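Local structure of malate synthase (Haloferax volcanii, 3OYZ) at residues Val191-Thr194 / Lys195-Ala199; Trp387-Ala390 / Thr391-Ala394; Pro122-Gly126 / Ile127-Lys131; Thr397-Ser400 / Leu401-Val405. The protein catalyses the magnesium-dependent Claisen condensation of acetyl-CoA with glyoxylate and the hydrolysis of the malyl-CoA intermediate to malate and CoA in the glyoxylate cycle. All blocks are in the same frame, centred on the assembly; numbering follows the deposited sequence. Where two conformers were deposited one is given.

Contact 1: Val191-Thr194 / Lys195-Ala199; sequences VDYT and KDMRA. With MG (magnesium ion), chain D; K (potassium ion), chain F; PYR (pyruvic acid), chain C.
M197 lays its CG over one face of the Y193 ring, a CH-pi contact one turn apart on helix 190-197, which follows strand 183-188 of the TIM barrel. CG stands 3.5 Å from the ring centroid of Y193 and 16° off the ring normal. The chain of M197 then bends at chi2 and chi3, which leaves SD oblique to the ring, a Met-aromatic contact, and puts CE 3.4 Å from Y193 OH. That hydroxyl is hydrogen-bonded to E163, and W209 meets the ring edge-to-face.

The first turn of the helix serves the active site. V191 N and D192 N both donate to the bound pyruvate, to OXT and O respectively, while D192 OD2 binds the magnesium ion at 1.9 Å. E158 is a further ligand of that metal. K195 runs alongside D192, but any ion pair between them is long and doubtful.

At the other end R198 takes positive phi (65°) in a Schellman motif, and A199 N donates to T194 O at 2.9 Å. Just before this turn, M197 O binds a potassium ion at 2.7 Å, a site completed in part by S217, S221 and G252 of a second subunit.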
loop_
_atom_site.group_PDB
_atom_site.type_symbol
_atom_site.label_atom_id
_atom_site.label_comp_id
_atom_site.label_asym_id
_atom_site.label_seq_id
_atom_site.Cartn_x
_atom_site.Cartn_y
_atom_site.Cartn_z
ATOM N N VAL A 191 -11.687 -8.372 10.532
ATOM C CA VAL A 191 -11.996 -9.792 10.723
ATOM C C VAL A 191 -12.679 -10.323 9.457
ATOM O O VAL A 191 -12.186 -11.266 8.840
ATOM C CB VAL A 191 -12.845 -10.081 11.978
ATOM C CG1 VAL A 191 -12.862 -11.592 12.144
ATOM C CG2 VAL A 191 -12.172 -9.465 13.188
ATOM N N ASP A 192 -13.801 -9.732 9.076
ATOM C CA ASP A 192 -14.420 -10.135 7.818
ATOM C C ASP A 192 -13.524 -9.810 6.604
ATOM O O ASP A 192 -13.554 -10.535 5.598
ATOM C CB ASP A 192 -15.741 -9.406 7.676
ATOM C CG ASP A 192 -16.886 -10.117 8.432
ATOM O OD1 ASP A 192 -16.923 -11.347 8.256
ATOM O OD2 ASP A 192 -17.621 -9.448 9.207
ATOM N N TYR A 193 -12.644 -8.822 6.736
ATOM C CA TYR A 193 -11.752 -8.527 5.619
ATOM C C TYR A 193 -10.752 -9.643 5.439
ATOM O O TYR A 193 -10.494 -10.089 4.324
ATOM C CB TYR A 193 -11.028 -7.219 5.940
ATOM C CG TYR A 193 -10.079 -6.745 4.845
ATOM C CD1 TYR A 193 -10.577 -6.063 3.737
ATOM C CD2 TYR A 193 -8.698 -6.940 4.959
ATOM C CE1 TYR A 193 -9.674 -5.586 2.718
ATOM C CE2 TYR A 193 -7.826 -6.472 3.989
ATOM C CZ TYR A 193 -8.308 -5.752 2.907
ATOM O OH TYR A 193 -7.341 -5.362 1.986
ATOM N N THR A 194 -10.199 -10.155 6.538
ATOM C CA THR A 194 -9.312 -11.335 6.506
ATOM C C THR A 194 -9.920 -12.497 5.791
ATOM O O THR A 194 -9.238 -13.149 4.975
ATOM C CB THR A 194 -8.967 -11.798 7.937
ATOM O OG1 THR A 194 -8.194 -10.746 8.487
ATOM C CG2 THR A 194 -8.075 -13.113 7.983
ATOM N N LYS A 195 -11.201 -12.727 6.094
ATOM C CA LYS A 195 -12.045 -13.720 5.437
ATOM C C LYS A 195 -12.118 -13.492 3.917
ATOM O O LYS A 195 -11.853 -14.344 3.077
ATOM C CB LYS A 195 -13.446 -13.649 6.077
ATOM C CG LYS A 195 -14.597 -14.343 5.313
ATOM C CD LYS A 195 -15.981 -14.224 5.968
ATOM C CE LYS A 195 -16.718 -12.892 5.871
ATOM N NZ LYS A 195 -16.451 -12.200 4.581
ATOM N N ASP A 196 -12.517 -12.272 3.568
ATOM C CA ASP A 196 -12.732 -11.925 2.159
ATOM C C ASP A 196 -11.436 -12.019 1.383
ATOM O O ASP A 196 -11.443 -12.436 0.235
ATOM C CB ASP A 196 -13.409 -10.525 2.082
ATOM C CG ASP A 196 -13.749 -10.129 0.601
ATOM O OD1 ASP A 196 -14.713 -10.705 0.071
ATOM O OD2 ASP A 196 -13.061 -9.309 -0.065
ATOM N N MET A 197 -10.306 -11.639 1.988
ATOM C CA MET A 197 -8.998 -11.686 1.366
ATOM C C MET A 197 -8.423 -13.119 1.404
ATOM O O MET A 197 -7.413 -13.370 0.687
ATOM C CB MET A 197 -8.028 -10.669 2.034
ATOM C CG MET A 197 -8.530 -9.147 1.898
ATOM S SD MET A 197 -8.117 -8.671 0.141
ATOM C CE MET A 197 -6.389 -8.238 0.408
ATOM N N ARG A 198 -9.050 -14.035 2.166
ATOM C CA ARG A 198 -8.534 -15.428 2.291
ATOM C C ARG A 198 -7.163 -15.482 2.980
ATOM O O ARG A 198 -6.332 -16.320 2.666
ATOM C CB ARG A 198 -8.553 -16.286 1.005
ATOM C CG ARG A 198 -9.938 -16.229 0.336
ATOM C CD ARG A 198 -10.248 -17.219 -0.768
ATOM N NE ARG A 198 -9.202 -17.261 -1.771
ATOM C CZ ARG A 198 -9.131 -18.233 -2.680
ATOM N NH1 ARG A 198 -10.044 -19.212 -2.678
ATOM N NH2 ARG A 198 -8.144 -18.236 -3.559
ATOM N N ALA A 199 -6.935 -14.628 3.971
ATOM C CA ALA A 199 -5.629 -14.599 4.533
ATOM C C ALA A 199 -5.574 -15.675 5.635
ATOM O O ALA A 199 -6.589 -16.056 6.202
ATOM C CB ALA A 199 -5.321 -13.225 5.098
HETATM MG MG MG D . -17.464 -7.729 9.978
HETATM K K K F . -6.819 -12.780 -1.879
HETATM C C PYR C . -15.136 -7.151 11.329
HETATM O O PYR C . -15.603 -7.901 10.406
HETATM O OXT PYR C . -13.879 -7.023 11.560
HETATM C CA PYR C . -16.055 -6.345 12.003
HETATM O O3 PYR C . -17.317 -6.378 11.679
HETATM C CB PYR C . -15.587 -5.385 13.034
HETATM O O HOH W 1 -18.504 -8.765 11.836
HETATM O O HOH W 2 -19.311 -7.008 9.752
#

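Contact 2: Trp387-Ala390 / Thr391-Ala394. With ACO (acetyl coenzyme *a), chain B.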
loop_
_atom_site.group_PDB
_atom_site.type_symbol
_atom_site.label_atom_id
_atom_site.label_comp_id
_atom_site.label_asym_id
_atom_site.label_seq_id
_atom_site.Cartn_x
_atom_site.Cartn_y
_atom_site.Cartn_z
ATOM N N TRP A 387 -14.413 -13.785 20.005
ATOM C CA TRP A 387 -14.945 -14.526 18.864
ATOM C C TRP A 387 -16.387 -14.123 18.548
ATOM O O TRP A 387 -17.240 -13.960 19.453
ATOM C CB TRP A 387 -14.945 -16.049 19.037
ATOM C CG TRP A 387 -13.615 -16.670 18.731
ATOM C CD1 TRP A 387 -12.460 -16.420 19.388
ATOM C CD2 TRP A 387 -13.313 -17.675 17.752
ATOM N NE1 TRP A 387 -11.441 -17.190 18.871
ATOM C CE2 TRP A 387 -11.934 -17.934 17.835
ATOM C CE3 TRP A 387 -14.052 -18.321 16.753
ATOM C CZ2 TRP A 387 -11.288 -18.846 16.996
ATOM C CZ3 TRP A 387 -13.409 -19.233 15.938
ATOM C CH2 TRP A 387 -12.044 -19.481 16.057
ATOM N N ASP A 388 -16.613 -13.945 17.243
ATOM C CA ASP A 388 -17.936 -13.876 16.664
ATOM C C ASP A 388 -17.944 -14.528 15.281
ATOM O O ASP A 388 -16.960 -15.180 14.910
ATOM C CB ASP A 388 -18.513 -12.463 16.752
ATOM C CG ASP A 388 -17.749 -11.423 15.941
ATOM O OD1 ASP A 388 -17.010 -11.741 14.981
ATOM O OD2 ASP A 388 -17.979 -10.228 16.239
ATOM N N GLU A 389 -19.070 -14.396 14.577
ATOM C CA GLU A 389 -19.353 -15.092 13.320
ATOM C C GLU A 389 -18.243 -14.782 12.299
ATOM O O GLU A 389 -17.795 -15.678 11.601
ATOM C CB GLU A 389 -20.729 -14.669 12.784
ATOM C CG GLU A 389 -21.103 -15.215 11.410
ATOM C CD GLU A 389 -21.241 -16.736 11.365
ATOM O OE1 GLU A 389 -21.297 -17.399 12.415
ATOM O OE2 GLU A 389 -21.311 -17.302 10.266
ATOM N N ALA A 390 -17.768 -13.542 12.309
ATOM C CA ALA A 390 -16.642 -13.140 11.436
ATOM C C ALA A 390 -15.393 -13.966 11.772
ATOM O O ALA A 390 -14.665 -14.428 10.903
ATOM C CB ALA A 390 -16.370 -11.647 11.601
ATOM N N THR A 391 -15.114 -14.113 13.062
ATOM C CA THR A 391 -13.940 -14.838 13.489
ATOM C C THR A 391 -14.042 -16.289 13.017
ATOM O O THR A 391 -13.058 -16.922 12.588
ATOM C CB THR A 391 -13.833 -14.880 15.053
ATOM O OG1 THR A 391 -14.235 -13.634 15.614
ATOM C CG2 THR A 391 -12.427 -15.223 15.510
ATOM N N TYR A 392 -15.232 -16.843 13.217
ATOM C CA TYR A 392 -15.512 -18.151 12.715
ATOM C C TYR A 392 -15.249 -18.230 11.204
ATOM O O TYR A 392 -14.571 -19.146 10.719
ATOM C CB TYR A 392 -16.999 -18.391 13.019
ATOM C CG TYR A 392 -17.503 -19.650 12.412
ATOM C CD1 TYR A 392 -17.167 -20.874 12.971
ATOM C CD2 TYR A 392 -18.330 -19.634 11.298
ATOM C CE1 TYR A 392 -17.628 -22.047 12.436
ATOM C CE2 TYR A 392 -18.770 -20.820 10.722
ATOM C CZ TYR A 392 -18.416 -22.021 11.311
ATOM O OH TYR A 392 -18.855 -23.222 10.807
ATOM N N GLN A 393 -15.847 -17.324 10.414
ATOM C CA GLN A 393 -15.655 -17.376 8.954
ATOM C C GLN A 393 -14.160 -17.274 8.609
ATOM O O GLN A 393 -13.599 -18.069 7.809
ATOM C CB GLN A 393 -16.459 -16.192 8.349
ATOM C CG GLN A 393 -17.959 -16.367 8.420
ATOM C CD GLN A 393 -18.400 -17.657 7.717
ATOM O OE1 GLN A 393 -17.760 -18.133 6.767
ATOM N NE2 GLN A 393 -19.486 -18.255 8.211
ATOM N N ALA A 394 -13.468 -16.328 9.248
ATOM C CA ALA A 394 -12.021 -16.186 8.983
ATOM C C ALA A 394 -11.163 -17.383 9.326
ATOM O O ALA A 394 -10.181 -17.673 8.626
ATOM C CB ALA A 394 -11.415 -14.921 9.651
HETATM N N1A ACO B . -21.079 -3.339 25.833
HETATM C C2A ACO B . -21.667 -3.150 27.031
HETATM N N3A ACO B . -21.163 -3.711 28.144
HETATM C C4A ACO B . -20.063 -4.508 28.139
HETATM C C5A ACO B . -19.395 -4.729 26.838
HETATM C C6A ACO B . -19.993 -4.120 25.635
HETATM N N6A ACO B . -19.375 -4.389 24.454
HETATM N N7A ACO B . -18.346 -5.534 27.053
HETATM C C8A ACO B . -18.344 -5.829 28.375
HETATM N N9A ACO B . -19.323 -5.185 29.024
HETATM C C1B ACO B . -19.551 -5.293 30.501
HETATM C C2B ACO B . -19.282 -6.735 30.909
HETATM O O2B ACO B . -20.472 -7.498 30.715
HETATM C C3B ACO B . -18.851 -6.605 32.357
HETATM O O3B ACO B . -20.095 -6.411 33.036
HETATM P P3B ACO B . -20.397 -6.730 34.624
HETATM O O7A ACO B . -20.355 -5.307 35.158
HETATM O O8A ACO B . -19.246 -7.658 34.955
HETATM O O9A ACO B . -21.737 -7.427 34.687
HETATM C C4B ACO B . -18.063 -5.306 32.338
HETATM O O4B ACO B . -18.624 -4.515 31.280
HETATM C C5B ACO B . -16.593 -5.541 32.010
HETATM O O5B ACO B . -16.548 -6.575 31.025
HETATM P P1A ACO B . -15.184 -7.319 30.624
HETATM O O1A ACO B . -14.605 -8.187 31.694
HETATM O O2A ACO B . -14.279 -6.205 30.182
HETATM O O3A ACO B . -15.431 -8.276 29.364
HETATM P P2A ACO B . -16.203 -9.674 29.487
HETATM O O4A ACO B . -17.335 -9.239 30.361
HETATM O O5A ACO B . -15.153 -10.755 29.641
HETATM O O6A ACO B . -16.801 -10.007 28.011
HETATM C CBP ACO B . -16.959 -9.887 25.560
HETATM C CCP ACO B . -16.048 -9.992 26.788
HETATM C CDP ACO B . -17.930 -11.065 25.499
HETATM C CEP ACO B . -16.057 -9.975 24.335
HETATM C CAP ACO B . -17.809 -8.611 25.560
HETATM O OAP ACO B . -16.892 -7.572 25.872
HETATM C C9P ACO B . -18.456 -8.289 24.228
HETATM O O9P ACO B . -19.403 -8.971 23.822
HETATM N N8P ACO B . -17.921 -7.270 23.535
HETATM C C7P ACO B . -18.503 -6.897 22.252
HETATM C C6P ACO B . -18.187 -7.888 21.122
HETATM C C5P ACO B . -18.632 -7.193 19.848
HETATM O O5P ACO B . -19.110 -6.062 19.905
HETATM N N4P ACO B . -18.410 -7.865 18.719
HETATM C C3P ACO B . -18.717 -7.367 17.390
HETATM C C2P ACO B . -17.808 -6.201 16.994
HETATM S S1P ACO B . -16.470 -7.088 16.252
HETATM C C ACO B . -16.888 -7.540 14.684
HETATM O O ACO B . -18.031 -7.546 14.270
HETATM C CH3 ACO B . -15.771 -8.003 13.801
#
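T391 stands at about a right angle to W387 and sets its CG2 methyl over the centre of the indole face. CG2 is 3.6 Å from the centroid of the five-membered ring of W387 and close to the ring normal, which defines a CH-pi contact. The two branches of T391 divide the work: CG2 lies anti to the backbone N, over the indole, whereas OG1 sits beside that N and faces D388 N. OG1 accepts from D388 N at 2.9 Å in a nearly straight bond (175°).

D388, the N-cap of helix 389-395, and T391 form a capping box. The CG of D388 lies between its own backbone N and carbonyl carbon (chi1 65°), and OD1 also takes a weak bond from A390 N, 3.3 Å away. The other oxygen, D388 OD2, is 3.2 Å from C3P of acetyl-CoA.

One turn on, E389 and Q393 cross with carboxylate and amide planes 53° apart. Q393 NE2, with its partner in the amide plane, reaches E389 OE2 at 2.9 Å from above the carboxylate; E389 OE1 makes a salt bridge with K357.

D388 is the predicted proton acceptor. Its backbone is held by the strong bond to T391 OG1, while the bond to OD1 is at most a weak restraint; this is consistent with a carboxylate kept near the thioester end of the substrate.

Contact 3: Pro122-Gly126 / Ile127-Lys131; sequences PEVGG and IDDWK
G125, in the loop between strand 118-121 of the TIM barrel and helix 127-143, is held at both its N-H and its C=O by side chains from the first turn of that helix. Four kinds of interaction make up this beta-to-alpha loop, in which G126 is the N-cap. Just upstream, E123 N donates to the magnesium ligand E158 and E123 OE2 pairs with R89, tying the loop to the metal site.

Side chains bond to the loop backbone. D129 extends its CG anti to the backbone N (chi1 -177°), and OD2 accepts from G125 N at 3.0 Å, on the anti side of the carboxylate and 32° out of its plane. The same oxygen accepts from W87 NE1. W130 NE1 donates to G125 O at 2.9 Å, bent at 137°, approaching from above the carbonyl plane.

Backbone bonds start the helix: W130 N donates to G126 O at 3.3 Å, and a weak bond comes from D129 N. A salt bridge joins K131 NZ to D128 OD1 at 3.0 Å, and K131 also pairs with E172.

Apolar contact joins V124 and W130. They cross at about a right angle, with V124 CB 3.7 Å from W130 CD1, and both touch V155 of strand 152-157. I127 CD1 lies 3.9 Å above one face of the indole, while V124 CG2 comes within 3.4 Å of W130 NE1.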
loop_
_atom_site.group_PDB
_atom_site.type_symbol
_atom_site.label_atom_id
_atom_site.label_comp_id
_atom_site.label_asym_id
_atom_site.label_seq_id
_atom_site.Cartn_x
_atom_site.Cartn_y
_atom_site.Cartn_z
ATOM N N PRO A 122 -22.578 -2.595 7.500
ATOM C CA PRO A 122 -21.497 -3.508 7.354
ATOM C C PRO A 122 -21.520 -4.125 5.941
ATOM O O PRO A 122 -22.489 -4.052 5.219
ATOM C CB PRO A 122 -21.857 -4.591 8.371
ATOM C CG PRO A 122 -23.377 -4.715 8.151
ATOM C CD PRO A 122 -23.743 -3.235 8.164
ATOM N N GLU A 123 -20.436 -4.769 5.580
ATOM C CA GLU A 123 -20.304 -5.651 4.418
ATOM C C GLU A 123 -20.591 -4.963 3.043
ATOM O O GLU A 123 -21.084 -5.657 2.153
ATOM C CB GLU A 123 -21.203 -6.896 4.609
ATOM C CG GLU A 123 -20.810 -7.807 5.764
ATOM C CD GLU A 123 -19.609 -8.646 5.421
ATOM O OE1 GLU A 123 -19.275 -9.492 6.243
ATOM O OE2 GLU A 123 -18.906 -8.451 4.399
ATOM N N VAL A 124 -20.379 -3.655 2.914
ATOM C CA VAL A 124 -20.677 -2.939 1.674
ATOM C C VAL A 124 -19.678 -3.495 0.596
ATOM O O VAL A 124 -18.655 -4.116 0.937
ATOM C CB VAL A 124 -20.629 -1.419 1.882
ATOM C CG1 VAL A 124 -21.771 -0.903 2.871
ATOM C CG2 VAL A 124 -19.232 -0.965 2.335
ATOM N N GLY A 125 -20.010 -3.337 -0.675
ATOM C CA GLY A 125 -19.166 -3.821 -1.780
ATOM C C GLY A 125 -18.669 -2.614 -2.557
ATOM O O GLY A 125 -18.155 -1.682 -1.923
ATOM N N GLY A 126 -18.859 -2.607 -3.888
ATOM C CA GLY A 126 -18.468 -1.442 -4.721
ATOM C C GLY A 126 -19.393 -0.265 -4.528
ATOM O O GLY A 126 -20.429 -0.369 -3.818
ATOM N N ILE A 127 -19.056 0.863 -5.153
ATOM C CA ILE A 127 -19.821 2.073 -4.872
ATOM C C ILE A 127 -21.308 1.935 -5.233
ATOM O O ILE A 127 -22.171 2.547 -4.588
ATOM C CB ILE A 127 -19.121 3.266 -5.583
ATOM C CG1 ILE A 127 -19.707 4.576 -5.012
ATOM C CG2 ILE A 127 -19.353 3.178 -7.142
ATOM C CD1 ILE A 127 -19.063 4.787 -3.586
ATOM N N ASP A 128 -21.679 1.058 -6.176
ATOM C CA ASP A 128 -23.101 0.981 -6.497
ATOM C C ASP A 128 -23.875 0.279 -5.339
ATOM O O ASP A 128 -25.022 0.641 -5.115
ATOM C CB ASP A 128 -23.352 0.238 -7.832
ATOM C CG ASP A 128 -23.089 1.190 -9.016
ATOM O OD1 ASP A 128 -22.788 2.410 -8.827
ATOM O OD2 ASP A 128 -23.240 0.786 -10.157
ATOM N N ASP A 129 -23.224 -0.600 -4.591
ATOM C CA ASP A 129 -23.856 -1.181 -3.353
ATOM C C ASP A 129 -23.963 -0.086 -2.269
ATOM O O ASP A 129 -24.958 -0.029 -1.517
ATOM C CB ASP A 129 -22.977 -2.283 -2.754
ATOM C CG ASP A 129 -23.625 -2.966 -1.505
ATOM O OD1 ASP A 129 -24.797 -3.438 -1.621
ATOM O OD2 ASP A 129 -23.000 -2.891 -0.413
ATOM N N TRP A 130 -22.972 0.799 -2.136
ATOM C CA TRP A 130 -23.150 1.932 -1.199
ATOM C C TRP A 130 -24.302 2.835 -1.585
ATOM O O TRP A 130 -25.002 3.379 -0.711
ATOM C CB TRP A 130 -21.897 2.861 -1.053
ATOM C CG TRP A 130 -20.600 2.179 -0.670
ATOM C CD1 TRP A 130 -20.171 0.913 -0.959
ATOM C CD2 TRP A 130 -19.480 2.847 -0.066
ATOM N NE1 TRP A 130 -18.874 0.736 -0.548
ATOM C CE2 TRP A 130 -18.404 1.927 -0.039
ATOM C CE3 TRP A 130 -19.289 4.158 0.388
ATOM C CZ2 TRP A 130 -17.146 2.231 0.513
ATOM C CZ3 TRP A 130 -18.001 4.491 0.922
ATOM C CH2 TRP A 130 -16.975 3.515 1.003
ATOM N N LYS A 131 -24.572 3.011 -2.877
ATOM C CA LYS A 131 -25.676 3.875 -3.287
ATOM C C LYS A 131 -26.955 3.111 -2.858
ATOM O O LYS A 131 -27.982 3.737 -2.655
ATOM C CB LYS A 131 -25.679 3.990 -4.822
ATOM C CG LYS A 131 -24.456 4.871 -5.246
ATOM C CD LYS A 131 -24.379 4.998 -6.811
ATOM C CE LYS A 131 -23.066 5.766 -7.184
ATOM N NZ LYS A 131 -22.871 5.449 -8.646
#

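Contact 4: Thr397-Ser400 / Leu401-Val405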
loop_
_atom_site.group_PDB
_atom_site.type_symbol
_atom_site.label_atom_id
_atom_site.label_comp_id
_atom_site.label_asym_id
_atom_site.label_seq_id
_atom_site.Cartn_x
_atom_site.Cartn_y
_atom_site.Cartn_z
ATOM N N THR A 397 -10.522 -20.592 6.671
ATOM C CA THR A 397 -9.667 -20.639 5.461
ATOM C C THR A 397 -8.688 -21.791 5.335
ATOM O O THR A 397 -8.661 -22.432 4.295
ATOM C CB THR A 397 -8.970 -19.275 5.201
ATOM O OG1 THR A 397 -10.045 -18.358 5.010
ATOM C CG2 THR A 397 -8.077 -19.314 3.963
ATOM N N PRO A 398 -7.888 -22.082 6.377
ATOM C CA PRO A 398 -6.974 -23.224 6.247
ATOM C C PRO A 398 -7.703 -24.552 6.005
ATOM O O PRO A 398 -7.186 -25.376 5.258
ATOM C CB PRO A 398 -6.165 -23.218 7.546
ATOM C CG PRO A 398 -6.748 -22.176 8.426
ATOM C CD PRO A 398 -7.734 -21.333 7.644
ATOM N N ILE A 399 -8.934 -24.691 6.505
ATOM C CA ILE A 399 -9.791 -25.835 6.211
ATOM C C ILE A 399 -10.344 -25.841 4.775
ATOM O O ILE A 399 -10.303 -26.894 4.134
ATOM C CB ILE A 399 -11.024 -25.916 7.159
ATOM C CG1 ILE A 399 -10.595 -25.963 8.627
ATOM C CG2 ILE A 399 -11.939 -27.115 6.785
ATOM C CD1 ILE A 399 -9.314 -26.734 8.871
ATOM N N SER A 400 -10.891 -24.709 4.300
ATOM C CA SER A 400 -11.361 -24.603 2.921
ATOM C C SER A 400 -10.259 -24.896 1.922
ATOM O O SER A 400 -10.508 -25.518 0.914
ATOM C CB SER A 400 -11.942 -23.219 2.612
ATOM O OG SER A 400 -12.927 -22.944 3.581
ATOM N N LEU A 401 -9.031 -24.492 2.222
ATOM C CA LEU A 401 -7.933 -24.814 1.365
ATOM C C LEU A 401 -7.669 -26.323 1.417
ATOM O O LEU A 401 -7.444 -26.925 0.379
ATOM C CB LEU A 401 -6.686 -24.054 1.803
ATOM C CG LEU A 401 -5.479 -24.728 1.199
ATOM C CD1 LEU A 401 -5.234 -24.310 -0.197
ATOM C CD2 LEU A 401 -4.226 -24.449 1.975
ATOM N N PHE A 402 -7.618 -26.901 2.608
ATOM C CA PHE A 402 -7.385 -28.346 2.701
ATOM C C PHE A 402 -8.446 -29.078 1.870
ATOM O O PHE A 402 -8.136 -29.894 1.011
ATOM C CB PHE A 402 -7.433 -28.842 4.161
ATOM C CG PHE A 402 -7.390 -30.350 4.245
ATOM C CD1 PHE A 402 -6.177 -31.012 4.190
ATOM C CD2 PHE A 402 -8.562 -31.102 4.234
ATOM C CE1 PHE A 402 -6.108 -32.414 4.209
ATOM C CE2 PHE A 402 -8.516 -32.515 4.261
ATOM C CZ PHE A 402 -7.301 -33.162 4.207
ATOM N N GLN A 403 -9.711 -28.764 2.085
ATOM C CA GLN A 403 -10.794 -29.375 1.319
ATOM C C GLN A 403 -10.703 -29.251 -0.202
ATOM O O GLN A 403 -10.928 -30.253 -0.913
ATOM C CB GLN A 403 -12.129 -28.793 1.772
ATOM C CG GLN A 403 -12.586 -29.187 3.184
ATOM C CD GLN A 403 -13.818 -28.408 3.595
ATOM O OE1 GLN A 403 -14.185 -27.437 2.937
ATOM N NE2 GLN A 403 -14.456 -28.810 4.680
ATOM N N ASP A 404 -10.380 -28.043 -0.691
ATOM C CA ASP A 404 -10.113 -27.809 -2.099
ATOM C C ASP A 404 -9.066 -28.761 -2.634
ATOM O O ASP A 404 -9.241 -29.275 -3.732
ATOM C CB ASP A 404 -9.618 -26.381 -2.409
ATOM C CG ASP A 404 -9.601 -26.088 -3.895
ATOM O OD1 ASP A 404 -10.656 -26.221 -4.539
ATOM O OD2 ASP A 404 -8.559 -25.749 -4.493
ATOM N N VAL A 405 -7.967 -28.901 -1.904
ATOM C CA VAL A 405 -6.824 -29.713 -2.247
ATOM C C VAL A 405 -7.181 -31.210 -2.243
ATOM O O VAL A 405 -6.884 -31.930 -3.180
ATOM C CB VAL A 405 -5.684 -29.495 -1.245
ATOM C CG1 VAL A 405 -4.671 -30.627 -1.420
ATOM C CG2 VAL A 405 -4.970 -28.160 -1.466
#
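I399 and Q403, one turn apart on helix 397-408, meet through a methyl and an amide: CG2 of I399 is 3.7 Å from Q403 NE2. No other pair of side chains meets closely across the turn. F402 meets the ring of Y420 with planes at about 90° and also packs on V425 and A428, while I399 reaches M343 and I346 of helix 343-358.

Backbone hydrogen bonds supply the main grip. Q403 N donates to I399 O at 2.8 Å and almost straight (178°), and L401 N donates to T397 O at 2.9 Å. The bonds F402 N to P398 O (3.1 Å) and D404 N to S400 O (3.0 Å) complete an uninterrupted series of i to i+4 bonds.

Polar side-chain ends find partners beyond the turn. Q403 is extended beyond CG (chi2 172°), which carries NE2 past I399 to the carbonyls of A428 and V431. The carboxylate of D404 leads away from the turn to R8 and F10 N of a second subunit, by a salt bridge and a hydrogen bond.

The consecutive i to i+4 bonds mark a regular alpha-helix, which here lies between other C-terminal helices of its own chain and a second subunit.

From the N terminus, contact 3 (122-131) comes first, then contact 1 (191-199), contact 2 (387-394) and contact 4 (397-405). Each is a local turn of continuous chain; they run in series, so none nests in or crosses another. Contacts 3 and 1 both follow barrel strands and meet beside the magnesium site, where E123 OE1 lies 3.3 Å from D192 CG. Contact 2 brings the C-terminal part of the chain against contact 1: V191 CG1 is 3.5 Å from A390 C, and A390 also packs on D192. Contact 4 begins two residues after contact 2, touches contact 1 through T397, and, like contact 1, reaches the second subunit.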